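Local coordinates for xyloglucanase (Paenibacillus pabuli, PDB 2JEQ), which hydrolyses xyloglucan, probably by cutting beta-1,4-glucosidic bonds of its glucan backbone, as a family 5 glycoside hydrolase, at residues A[182-187]-A[225-230]; A[229-234]-A[263-268]; A[49-54]-A[65-70]. One frame throughout, in Å; residues are numbered along the deposited sequence. Where two conformers were deposited one is given.

Contact 1: A[182-187]-A[225-230]; sequences EVFDGN and PGWNTN. With BGC (beta-D-glucopyranose), chain B.
E182 meets the loop 225-230 along its flank: CG lies 3.3 Å from OG1 of T229, the two side chains crossing at about a right angle. Extended beyond CG (chi2 177°), the glutamate carries its carboxylate past that hydroxyl to O1 of the glucose of chain B; the separation modelled there is doubtfully short and supports no bond assignment. OE1 is hydrogen-bonded to the hydroxyl of Y135 and OE2 to ND1 of H264, while a water donates both to E182 OE1 and to N228 OD1, the latter at 2.6 Å. Both carboxylate oxygens are thus tied to the protein, and the second shell begins at N228. Its amide is stacked on the ring of F184, the planes 18° apart; N228 OD1 is offset toward the rim, 3.1 Å from F184 CD1. The backbone N of G186 lies over the centre of the other ring face. F184 in turn sets its CB over the five-membered ring of W227, a CH-pi contact of 3.8 Å to the centroid. At the edge of the indole D185 OD1 comes within 3.2 Å of W227 CZ2; the same oxygen accepts from N187 N, closing an Asx turn. W227 NE1 donates to a water that reaches N187 O. In the backbone, N228 N donates to V183 O at 3.0 Å, the one direct hydrogen bond between the two segments, and T229 OG1 donates to N228 O within the type II turn G226 to T229. The loops follow neighbouring strands, 175-178 and 222-225, of a TIM barrel. A glutamate directly after an asparagine (N181) beyond the fourth strand is the hallmark of the general acid/base in family 5 glycoside hydrolases, a role consistent with the position of E182.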
loop_
_atom_site.group_PDB
_atom_site.type_symbol
_atom_site.label_atom_id
_atom_site.label_comp_id
_atom_site.label_asym_id
_atom_site.label_seq_id
_atom_site.Cartn_x
_atom_site.Cartn_y
_atom_site.Cartn_z
ATOM N N GLU A 182 4.077 5.099 -3.332
ATOM C CA GLU A 182 4.329 5.084 -4.786
ATOM C C GLU A 182 5.370 6.132 -5.165
ATOM O O GLU A 182 5.081 7.338 -5.247
ATOM C CB GLU A 182 3.037 5.293 -5.579
ATOM C CG GLU A 182 2.003 4.184 -5.433
ATOM C CD GLU A 182 0.701 4.467 -6.194
ATOM O OE1 GLU A 182 0.424 5.657 -6.553
ATOM O OE2 GLU A 182 -0.068 3.485 -6.378
ATOM N N VAL A 183 6.585 5.673 -5.409
ATOM C CA VAL A 183 7.695 6.591 -5.522
ATOM C C VAL A 183 8.233 6.569 -6.955
ATOM O O VAL A 183 8.653 5.529 -7.439
ATOM C CB VAL A 183 8.813 6.287 -4.455
ATOM C CG1 VAL A 183 10.057 7.120 -4.696
ATOM C CG2 VAL A 183 8.284 6.487 -3.045
ATOM N N PHE A 184 8.183 7.739 -7.597
ATOM C CA PHE A 184 8.592 7.953 -8.975
ATOM C C PHE A 184 8.718 9.455 -9.293
ATOM O O PHE A 184 8.572 10.302 -8.396
ATOM C CB PHE A 184 7.725 7.145 -9.972
ATOM C CG PHE A 184 6.402 7.792 -10.364
ATOM C CD1 PHE A 184 5.494 8.243 -9.407
ATOM C CD2 PHE A 184 6.063 7.903 -11.706
ATOM C CE1 PHE A 184 4.264 8.842 -9.783
ATOM C CE2 PHE A 184 4.838 8.500 -12.113
ATOM C CZ PHE A 184 3.938 8.961 -11.144
ATOM N N ASP A 185 9.022 9.790 -10.547
ATOM C CA ASP A 185 9.283 11.187 -10.920
ATOM C C ASP A 185 8.078 11.921 -11.488
ATOM O O ASP A 185 8.210 13.044 -11.996
ATOM C CB ASP A 185 10.490 11.289 -11.891
ATOM C CG ASP A 185 10.320 10.448 -13.173
ATOM O OD1 ASP A 185 9.371 9.620 -13.256
ATOM O OD2 ASP A 185 11.156 10.614 -14.118
ATOM N N GLY A 186 6.903 11.302 -11.398
ATOM C CA GLY A 186 5.702 11.861 -12.002
ATOM C C GLY A 186 5.510 11.541 -13.480
ATOM O O GLY A 186 4.537 12.010 -14.078
ATOM N N ASN A 187 6.425 10.751 -14.068
ATOM C CA ASN A 187 6.402 10.351 -15.490
ATOM C C ASN A 187 6.001 8.884 -15.657
ATOM O O ASN A 187 6.558 8.038 -14.983
ATOM C CB ASN A 187 7.796 10.529 -16.114
ATOM C CG ASN A 187 8.028 11.917 -16.684
ATOM O OD1 ASN A 187 7.230 12.432 -17.480
ATOM N ND2 ASN A 187 9.150 12.517 -16.308
ATOM N N PRO A 225 8.789 -1.120 -1.962
ATOM C CA PRO A 225 8.344 -1.209 -3.363
ATOM C C PRO A 225 9.470 -1.012 -4.359
ATOM O O PRO A 225 10.570 -0.668 -3.963
ATOM C CB PRO A 225 7.414 -0.010 -3.476
ATOM C CG PRO A 225 8.056 1.021 -2.641
ATOM C CD PRO A 225 8.768 0.282 -1.493
ATOM N N GLY A 226 9.165 -1.211 -5.637
ATOM C CA GLY A 226 9.976 -0.680 -6.734
ATOM C C GLY A 226 9.327 0.577 -7.298
ATOM O O GLY A 226 8.537 1.274 -6.596
ATOM N N TRP A 227 9.683 0.871 -8.546
ATOM C CA TRP A 227 9.292 2.078 -9.243
ATOM C C TRP A 227 7.775 2.214 -9.417
ATOM O O TRP A 227 7.137 1.391 -10.097
ATOM C CB TRP A 227 9.936 2.110 -10.628
ATOM C CG TRP A 227 9.776 3.444 -11.348
ATOM C CD1 TRP A 227 8.846 3.773 -12.295
ATOM C CD2 TRP A 227 10.582 4.604 -11.161
ATOM N NE1 TRP A 227 9.034 5.077 -12.720
ATOM C CE2 TRP A 227 10.100 5.604 -12.044
ATOM C CE3 TRP A 227 11.694 4.889 -10.355
ATOM C CZ2 TRP A 227 10.673 6.887 -12.118
ATOM C CZ3 TRP A 227 12.270 6.167 -10.435
ATOM C CH2 TRP A 227 11.749 7.151 -11.299
ATOM N N ASN A 228 7.223 3.267 -8.825
ATOM C CA ASN A 228 5.769 3.572 -8.876
ATOM C C ASN A 228 4.881 2.405 -8.470
ATOM O O ASN A 228 3.761 2.276 -8.964
ATOM C CB ASN A 228 5.396 4.051 -10.277
ATOM C CG ASN A 228 4.165 4.954 -10.304
ATOM O OD1 ASN A 228 3.810 5.583 -9.312
ATOM N ND2 ASN A 228 3.532 5.038 -11.471
ATOM N N THR A 229 5.362 1.582 -7.534
ATOM C CA THR A 229 4.774 0.248 -7.238
ATOM C C THR A 229 4.317 -0.510 -8.506
ATOM O O THR A 229 3.273 -1.158 -8.516
ATOM C CB THR A 229 3.569 0.307 -6.260
ATOM O OG1 THR A 229 2.599 1.236 -6.749
ATOM C CG2 THR A 229 3.989 0.694 -4.853
ATOM N N ASN A 230 5.078 -0.399 -9.580
ATOM C CA ASN A 230 4.678 -0.956 -10.857
ATOM C C ASN A 230 5.360 -2.313 -11.091
ATOM O O ASN A 230 6.585 -2.403 -11.109
ATOM C CB ASN A 230 4.981 0.064 -11.961
ATOM C CG ASN A 230 4.644 -0.442 -13.391
ATOM O OD1 ASN A 230 5.367 -1.267 -13.979
ATOM N ND2 ASN A 230 3.583 0.110 -13.968
HETATM C C2 BGC B . -2.477 5.829 -3.963
HETATM C C3 BGC B . -3.706 6.389 -3.256
HETATM C C4 BGC B . -4.784 6.845 -4.268
HETATM C C5 BGC B . -5.025 5.744 -5.320
HETATM C C6 BGC B . -6.100 6.001 -6.392
HETATM C C1 BGC B . -3.017 4.799 -4.936
HETATM O O1 BGC B . -2.024 3.978 -5.493
HETATM O O2 BGC B . -1.580 5.258 -3.028
HETATM O O3 BGC B . -3.305 7.460 -2.449
HETATM O O4 BGC B . -5.968 7.163 -3.569
HETATM O O5 BGC B . -3.751 5.506 -5.911
HETATM O O6 BGC B . -5.844 7.199 -7.110
HETATM O O HOH W 1 1.519 6.740 -9.071
HETATM O O HOH W 2 6.988 3.200 -5.134
HETATM O O HOH W 3 6.989 5.509 -14.692
#

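Contact 2: A[229-234]-A[263-268]; sequences TNIDYT and AHYYSP. With BGC (beta-D-glucopyranose), chain B.
A263 opens the contact, its CB packed 3.8 Å from CG1 of I231 at the start of helix 231-235. At H264 the backbone takes over: its N donates to T229 O at 3.1 Å, almost perfectly straight (178°) and in the carbonyl plane, on a lone pair. CG2 of T229 sits over the centre of the imidazole of H264, 3.6 Å from the centroid, a CH-pi contact that covers one face of the ring, whose ND1 is held by E182. H264 O then accepts from a water that in turn accepts from I231 N, a water-mediated link beside the direct bond, reaching I231 two residues on from T229. Y265 completes the apolar side, with CD1 3.9 Å from CD1 of I231. Y266 turns to the substrate cleft instead, its CE2 3.7 Å from O1 of the glucose of chain B and its hydroxyl hydrogen-bonded to E323. On the opposing segment N230 caps the helix, OD1 accepting from Y233 N in plane, on a lone pair. Strand 259-265 runs parallel to strand 319-324, where I321 meets A263 and Y265, while I231 and Y265 also pack on helix 298-313 outside the barrel.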
loop_
_atom_site.group_PDB
_atom_site.type_symbol
_atom_site.label_atom_id
_atom_site.label_comp_id
_atom_site.label_asym_id
_atom_site.label_seq_id
_atom_site.Cartn_x
_atom_site.Cartn_y
_atom_site.Cartn_z
ATOM N N THR A 229 5.362 1.582 -7.534
ATOM C CA THR A 229 4.774 0.248 -7.238
ATOM C C THR A 229 4.317 -0.510 -8.506
ATOM O O THR A 229 3.273 -1.158 -8.516
ATOM C CB THR A 229 3.569 0.307 -6.260
ATOM O OG1 THR A 229 2.599 1.236 -6.749
ATOM C CG2 THR A 229 3.989 0.694 -4.853
ATOM N N ASN A 230 5.078 -0.399 -9.580
ATOM C CA ASN A 230 4.678 -0.956 -10.857
ATOM C C ASN A 230 5.360 -2.313 -11.091
ATOM O O ASN A 230 6.585 -2.403 -11.109
ATOM C CB ASN A 230 4.981 0.064 -11.961
ATOM C CG ASN A 230 4.644 -0.442 -13.391
ATOM O OD1 ASN A 230 5.367 -1.267 -13.979
ATOM N ND2 ASN A 230 3.583 0.110 -13.968
ATOM N N ILE A 231 4.562 -3.366 -11.262
ATOM C CA ILE A 231 5.088 -4.743 -11.433
ATOM C C ILE A 231 6.152 -4.845 -12.537
ATOM O O ILE A 231 7.200 -5.435 -12.323
ATOM C CB ILE A 231 3.950 -5.780 -11.695
ATOM C CG1 ILE A 231 3.142 -6.034 -10.418
ATOM C CG2 ILE A 231 4.517 -7.111 -12.170
ATOM C CD1 ILE A 231 1.725 -6.621 -10.667
ATOM N N ASP A 232 5.882 -4.260 -13.701
ATOM C CA ASP A 232 6.766 -4.408 -14.854
ATOM C C ASP A 232 8.112 -3.770 -14.548
ATOM O O ASP A 232 9.175 -4.374 -14.782
ATOM C CB ASP A 232 6.157 -3.764 -16.108
ATOM C CG ASP A 232 5.206 -4.686 -16.850
ATOM O OD1 ASP A 232 4.985 -5.833 -16.409
ATOM O OD2 ASP A 232 4.680 -4.242 -17.908
ATOM N N TYR A 233 8.054 -2.569 -13.984
ATOM C CA TYR A 233 9.256 -1.841 -13.669
ATOM C C TYR A 233 9.936 -2.402 -12.442
ATOM O O TYR A 233 11.061 -2.066 -12.213
ATOM C CB TYR A 233 9.020 -0.337 -13.576
ATOM C CG TYR A 233 8.490 0.233 -14.867
ATOM C CD1 TYR A 233 9.031 -0.148 -16.090
ATOM C CD2 TYR A 233 7.438 1.136 -14.855
ATOM C CE1 TYR A 233 8.545 0.362 -17.277
ATOM C CE2 TYR A 233 6.946 1.647 -16.002
ATOM C CZ TYR A 233 7.498 1.258 -17.214
ATOM O OH TYR A 233 6.976 1.781 -18.358
ATOM N N THR A 234 9.257 -3.275 -11.691
ATOM C CA THR A 234 9.844 -3.896 -10.505
ATOM C C THR A 234 10.455 -5.277 -10.829
ATOM O O THR A 234 11.496 -5.635 -10.280
ATOM C CB THR A 234 8.829 -3.979 -9.306
ATOM O OG1 THR A 234 8.373 -2.669 -8.989
ATOM C CG2 THR A 234 9.499 -4.569 -8.042
ATOM N N ALA A 263 3.823 -4.115 -4.513
ATOM C CA ALA A 263 3.348 -3.664 -5.790
ATOM C C ALA A 263 1.857 -3.375 -5.584
ATOM O O ALA A 263 1.223 -3.872 -4.648
ATOM C CB ALA A 263 3.539 -4.721 -6.857
ATOM N N HIS A 264 1.339 -2.541 -6.453
ATOM C CA HIS A 264 -0.067 -2.187 -6.497
ATOM C C HIS A 264 -0.515 -2.604 -7.877
ATOM O O HIS A 264 0.304 -2.743 -8.793
ATOM C CB HIS A 264 -0.238 -0.661 -6.355
ATOM C CG HIS A 264 0.185 -0.122 -5.028
ATOM N ND1 HIS A 264 0.241 1.229 -4.758
ATOM C CD2 HIS A 264 0.587 -0.750 -3.893
ATOM C CE1 HIS A 264 0.633 1.404 -3.510
ATOM N NE2 HIS A 264 0.846 0.219 -2.966
ATOM N N TYR A 265 -1.821 -2.762 -8.021
ATOM C CA TYR A 265 -2.424 -3.246 -9.226
ATOM C C TYR A 265 -3.766 -2.542 -9.466
ATOM O O TYR A 265 -4.702 -2.695 -8.674
ATOM C CB TYR A 265 -2.629 -4.760 -9.095
ATOM C CG TYR A 265 -2.930 -5.396 -10.412
ATOM C CD1 TYR A 265 -1.927 -5.537 -11.376
ATOM C CD2 TYR A 265 -4.216 -5.814 -10.726
ATOM C CE1 TYR A 265 -2.184 -6.114 -12.608
ATOM C CE2 TYR A 265 -4.494 -6.389 -11.990
ATOM C CZ TYR A 265 -3.459 -6.541 -12.914
ATOM O OH TYR A 265 -3.689 -7.107 -14.164
ATOM N N TYR A 266 -3.844 -1.758 -10.537
ATOM C CA TYR A 266 -5.087 -1.127 -10.962
ATOM C C TYR A 266 -5.253 -1.249 -12.482
ATOM O O TYR A 266 -5.809 -0.359 -13.124
ATOM C CB TYR A 266 -5.092 0.360 -10.614
ATOM C CG TYR A 266 -5.131 0.735 -9.149
ATOM C CD1 TYR A 266 -6.341 0.996 -8.522
ATOM C CD2 TYR A 266 -3.959 0.937 -8.433
ATOM C CE1 TYR A 266 -6.401 1.370 -7.194
ATOM C CE2 TYR A 266 -3.994 1.304 -7.077
ATOM C CZ TYR A 266 -5.230 1.526 -6.479
ATOM O OH TYR A 266 -5.304 1.914 -5.186
ATOM N N SER A 267 -4.744 -2.335 -13.067
ATOM C CA SER A 267 -4.859 -2.520 -14.505
ATOM C C SER A 267 -6.103 -3.380 -14.793
ATOM O O SER A 267 -6.396 -4.290 -14.051
ATOM C CB SER A 267 -3.587 -3.193 -15.043
ATOM O OG SER A 267 -2.457 -2.391 -14.729
ATOM N N PRO A 268 -6.842 -3.087 -15.865
ATOM C CA PRO A 268 -6.678 -1.957 -16.801
ATOM C C PRO A 268 -7.211 -0.647 -16.251
ATOM O O PRO A 268 -8.329 -0.595 -15.716
ATOM C CB PRO A 268 -7.478 -2.388 -18.025
ATOM C CG PRO A 268 -8.480 -3.377 -17.508
ATOM C CD PRO A 268 -7.953 -3.987 -16.250
HETATM C C2 BGC B . -2.477 5.829 -3.963
HETATM C C3 BGC B . -3.706 6.389 -3.256
HETATM C C4 BGC B . -4.784 6.845 -4.268
HETATM C C5 BGC B . -5.025 5.744 -5.320
HETATM C C6 BGC B . -6.100 6.001 -6.392
HETATM C C1 BGC B . -3.017 4.799 -4.936
HETATM O O1 BGC B . -2.024 3.978 -5.493
HETATM O O2 BGC B . -1.580 5.258 -3.028
HETATM O O3 BGC B . -3.305 7.460 -2.449
HETATM O O4 BGC B . -5.968 7.163 -3.569
HETATM O O5 BGC B . -3.751 5.506 -5.911
HETATM O O6 BGC B . -5.844 7.199 -7.110
HETATM O O HOH W 4 1.583 -2.935 -11.332
#

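Contact 3: A[49-54]-A[65-70]; sequences GNQLEA and WGNPTV. With BGC (beta-D-glucopyranose), chain C; BGC (beta-D-glucopyranose), chain D; BGC (beta-D-glucopyranose), chain E.
N67 and Q51 reach across in opposite directions, each using a side-chain amide to bind a backbone carbonyl. N67 ND2 donates to N50 O at 3.0 Å, nearly straight at 168°, with the acceptor in the amide plane but the donor well above the plane of the carbonyl. Q51 NE2 donates to P68 O, also at 3.0 Å; a bend at chi2 (-95°) turns the glutamine amide back to that carbonyl. A water donates to Q51 OE1 and to P68 O as well, and R376 holds OE1 from outside. Another water donates to N50 O while accepting from W65 N and N67 N, so that carbonyl serves both the asparagine and the solvent molecule. Within 49-54, E53 folds its carboxylate back to the start of the type I turn Q51 to A54: OE2 accepts from N50 N and OE1 from Q51 N.

These loops lie after the first barrel strand, 45-47, and before helix 72-80, where they wall one end of the cleft of this family 5 TIM barrel. N50 ND2 donates to O3 of the glucose of chain D at 3.0 Å. W65 forms an aromatic sugar platform, as is common in carbohydrate-binding clefts: the glucose of chain C lies over one face of the indole, with C1 above its centre. The opposite face rests on A54, whose CA stands 3.5 Å from the centroid of the six-membered ring in a CH-pi contact. N50 OD1 meets the indole near its plane, 3.3 Å from CE3, with the amide turned steeply (71°) against the ring. Farther from the sugars, CG2 of V70 packs 3.5 Å from CD of Q51, and CD1 of L52 touches the same methyl at 4.2 Å.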
loop_
_atom_site.group_PDB
_atom_site.type_symbol
_atom_site.label_atom_id
_atom_site.label_comp_id
_atom_site.label_asym_id
_atom_site.label_seq_id
_atom_site.Cartn_x
_atom_site.Cartn_y
_atom_site.Cartn_z
ATOM N N GLY A 49 -7.936 4.010 3.695
ATOM C CA GLY A 49 -7.502 5.047 2.749
ATOM C C GLY A 49 -8.220 6.347 2.963
ATOM O O GLY A 49 -9.338 6.360 3.505
ATOM N N ASN A 50 -7.615 7.441 2.471
ATOM C CA ASN A 50 -8.058 8.829 2.780
ATOM C C ASN A 50 -8.282 9.157 4.277
ATOM O O ASN A 50 -9.290 9.809 4.681
ATOM C CB ASN A 50 -9.305 9.209 1.955
ATOM C CG ASN A 50 -8.993 9.461 0.497
ATOM O OD1 ASN A 50 -7.869 9.238 0.029
ATOM N ND2 ASN A 50 -10.000 9.923 -0.236
ATOM N N GLN A 51 -7.319 8.765 5.111
ATOM C CA GLN A 51 -7.366 9.151 6.542
ATOM C C GLN A 51 -6.036 9.745 6.975
ATOM O O GLN A 51 -5.761 10.923 6.750
ATOM C CB GLN A 51 -7.816 7.987 7.445
ATOM C CG GLN A 51 -9.177 7.350 7.047
ATOM C CD GLN A 51 -10.416 7.910 7.798
ATOM O OE1 GLN A 51 -11.450 7.236 7.867
ATOM N NE2 GLN A 51 -10.304 9.119 8.368
ATOM N N LEU A 52 -5.163 8.908 7.513
ATOM C CA LEU A 52 -3.935 9.428 8.080
ATOM C C LEU A 52 -2.943 9.924 7.011
ATOM O O LEU A 52 -1.961 10.584 7.363
ATOM C CB LEU A 52 -3.297 8.404 9.057
ATOM C CG LEU A 52 -3.800 8.393 10.523
ATOM C CD1 LEU A 52 -5.278 8.052 10.645
ATOM C CD2 LEU A 52 -2.974 7.407 11.385
ATOM N N GLU A 53 -3.202 9.641 5.720
ATOM C CA GLU A 53 -2.400 10.218 4.626
ATOM C C GLU A 53 -2.965 11.517 4.062
ATOM O O GLU A 53 -2.259 12.278 3.384
ATOM C CB GLU A 53 -2.118 9.216 3.494
ATOM C CG GLU A 53 -3.168 9.081 2.409
ATOM C CD GLU A 53 -4.443 8.360 2.850
ATOM O OE1 GLU A 53 -4.730 8.232 4.077
ATOM O OE2 GLU A 53 -5.160 7.884 1.937
ATOM N N ALA A 54 -4.214 11.793 4.404
ATOM C CA ALA A 54 -4.903 12.973 3.932
ATOM C C ALA A 54 -4.219 14.224 4.475
ATOM O O ALA A 54 -3.803 14.280 5.628
ATOM C CB ALA A 54 -6.366 12.909 4.336
ATOM N N TRP A 65 -10.199 14.727 3.852
ATOM C CA TRP A 65 -10.636 14.130 2.610
ATOM C C TRP A 65 -11.977 13.366 2.736
ATOM O O TRP A 65 -12.110 12.263 2.228
ATOM C CB TRP A 65 -9.527 13.247 2.017
ATOM C CG TRP A 65 -8.292 14.017 1.509
ATOM C CD1 TRP A 65 -8.126 15.403 1.398
ATOM C CD2 TRP A 65 -7.079 13.443 1.055
ATOM N NE1 TRP A 65 -6.878 15.689 0.891
ATOM C CE2 TRP A 65 -6.221 14.508 0.663
ATOM C CE3 TRP A 65 -6.635 12.117 0.896
ATOM C CZ2 TRP A 65 -4.940 14.285 0.137
ATOM C CZ3 TRP A 65 -5.357 11.907 0.377
ATOM C CH2 TRP A 65 -4.530 12.991 0.009
ATOM N N GLY A 66 -12.946 13.950 3.442
ATOM C CA GLY A 66 -14.347 13.454 3.400
ATOM C C GLY A 66 -14.682 12.299 4.350
ATOM O O GLY A 66 -15.841 11.864 4.428
ATOM N N ASN A 67 -13.692 11.791 5.064
ATOM C CA ASN A 67 -13.971 10.759 6.064
ATOM C C ASN A 67 -13.985 11.305 7.486
ATOM O O ASN A 67 -13.291 12.255 7.763
ATOM C CB ASN A 67 -13.003 9.578 5.958
ATOM C CG ASN A 67 -13.120 8.856 4.642
ATOM O OD1 ASN A 67 -14.209 8.478 4.250
ATOM N ND2 ASN A 67 -11.988 8.629 3.962
ATOM N N PRO A 68 -14.738 10.642 8.393
ATOM C CA PRO A 68 -14.747 10.984 9.818
ATOM C C PRO A 68 -13.466 10.543 10.534
ATOM O O PRO A 68 -12.696 9.755 9.981
ATOM C CB PRO A 68 -15.973 10.227 10.346
ATOM C CG PRO A 68 -16.051 9.009 9.507
ATOM C CD PRO A 68 -15.611 9.471 8.101
ATOM N N THR A 69 -13.222 11.069 11.736
ATOM C CA THR A 69 -12.051 10.674 12.510
ATOM C C THR A 69 -12.162 9.154 12.720
ATOM O O THR A 69 -13.239 8.652 13.033
ATOM C CB THR A 69 -12.007 11.392 13.879
ATOM O OG1 THR A 69 -11.881 12.799 13.676
ATOM C CG2 THR A 69 -10.819 10.937 14.705
ATOM N N VAL A 70 -11.066 8.425 12.520
ATOM C CA VAL A 70 -11.093 6.972 12.665
ATOM C C VAL A 70 -11.424 6.607 14.134
ATOM O O VAL A 70 -10.982 7.277 15.060
ATOM C CB VAL A 70 -9.731 6.326 12.260
ATOM C CG1 VAL A 70 -9.784 4.749 12.370
ATOM C CG2 VAL A 70 -9.245 6.787 10.856
HETATM C C2 BGC C . -8.368 14.530 -3.565
HETATM C C3 BGC C . -8.757 15.531 -2.501
HETATM C C4 BGC C . -10.190 15.244 -2.006
HETATM C C5 BGC C . -10.362 13.761 -1.615
HETATM C C6 BGC C . -11.792 13.355 -1.288
HETATM C C1 BGC C . -8.532 13.141 -2.940
HETATM O O2 BGC C . -7.033 14.746 -3.987
HETATM O O3 BGC C . -8.607 16.836 -3.007
HETATM O O4 BGC C . -10.431 16.004 -0.840
HETATM O O5 BGC C . -9.862 12.895 -2.603
HETATM O O6 BGC C . -12.618 13.538 -2.410
HETATM C C2 BGC D . -7.864 8.499 -3.423
HETATM C C3 BGC D . -8.497 9.817 -3.787
HETATM C C4 BGC D . -7.628 10.979 -3.287
HETATM C C5 BGC D . -6.207 10.777 -3.832
HETATM C C6 BGC D . -5.257 11.905 -3.434
HETATM C C1 BGC D . -6.443 8.446 -3.971
HETATM O O2 BGC D . -8.659 7.457 -3.932
HETATM O O3 BGC D . -9.788 9.742 -3.219
HETATM O O4 BGC D . -8.112 12.170 -3.868
HETATM O O5 BGC D . -5.692 9.509 -3.444
HETATM O O6 BGC D . -4.363 12.089 -4.518
HETATM C C2 BGC E . -12.028 17.472 0.223
HETATM C C3 BGC E . -12.754 18.830 0.140
HETATM C C4 BGC E . -12.121 19.865 -0.820
HETATM C C5 BGC E . -11.505 19.179 -2.044
HETATM C C6 BGC E . -10.781 20.110 -3.016
HETATM C C1 BGC E . -11.304 17.111 -1.068
HETATM O O2 BGC E . -12.946 16.435 0.485
HETATM O O3 BGC E . -12.845 19.368 1.447
HETATM O O4 BGC E . -13.078 20.823 -1.234
HETATM O O5 BGC E . -10.591 18.237 -1.529
HETATM O O6 BGC E . -9.471 20.357 -2.536
HETATM O O HOH W 5 -10.466 12.252 5.327
HETATM O O HOH W 6 -12.890 9.872 0.837
HETATM O O HOH W 7 -13.236 6.995 9.920
#

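Overall arrangement
Along the chain, contact 3 closes first, near the first barrel strand; contact 1 then joins the loops after the fourth and fifth strands, and contact 2 the fifth loop to the sixth strand. Contacts 1 and 2 have centres about 9 Å apart, share T229 and N230, and meet where E182 OE2 and H264 ND1 lie 2.8 Å apart. Contact 3 is about 23 Å from contact 1 and 24 Å from contact 2, centre to centre. The cleft bridges this gap: the glucose units of chains B, D, C and E are linked in that order, leading from the probable catalytic centre across the tryptophan platform, which carries the unit of chain C.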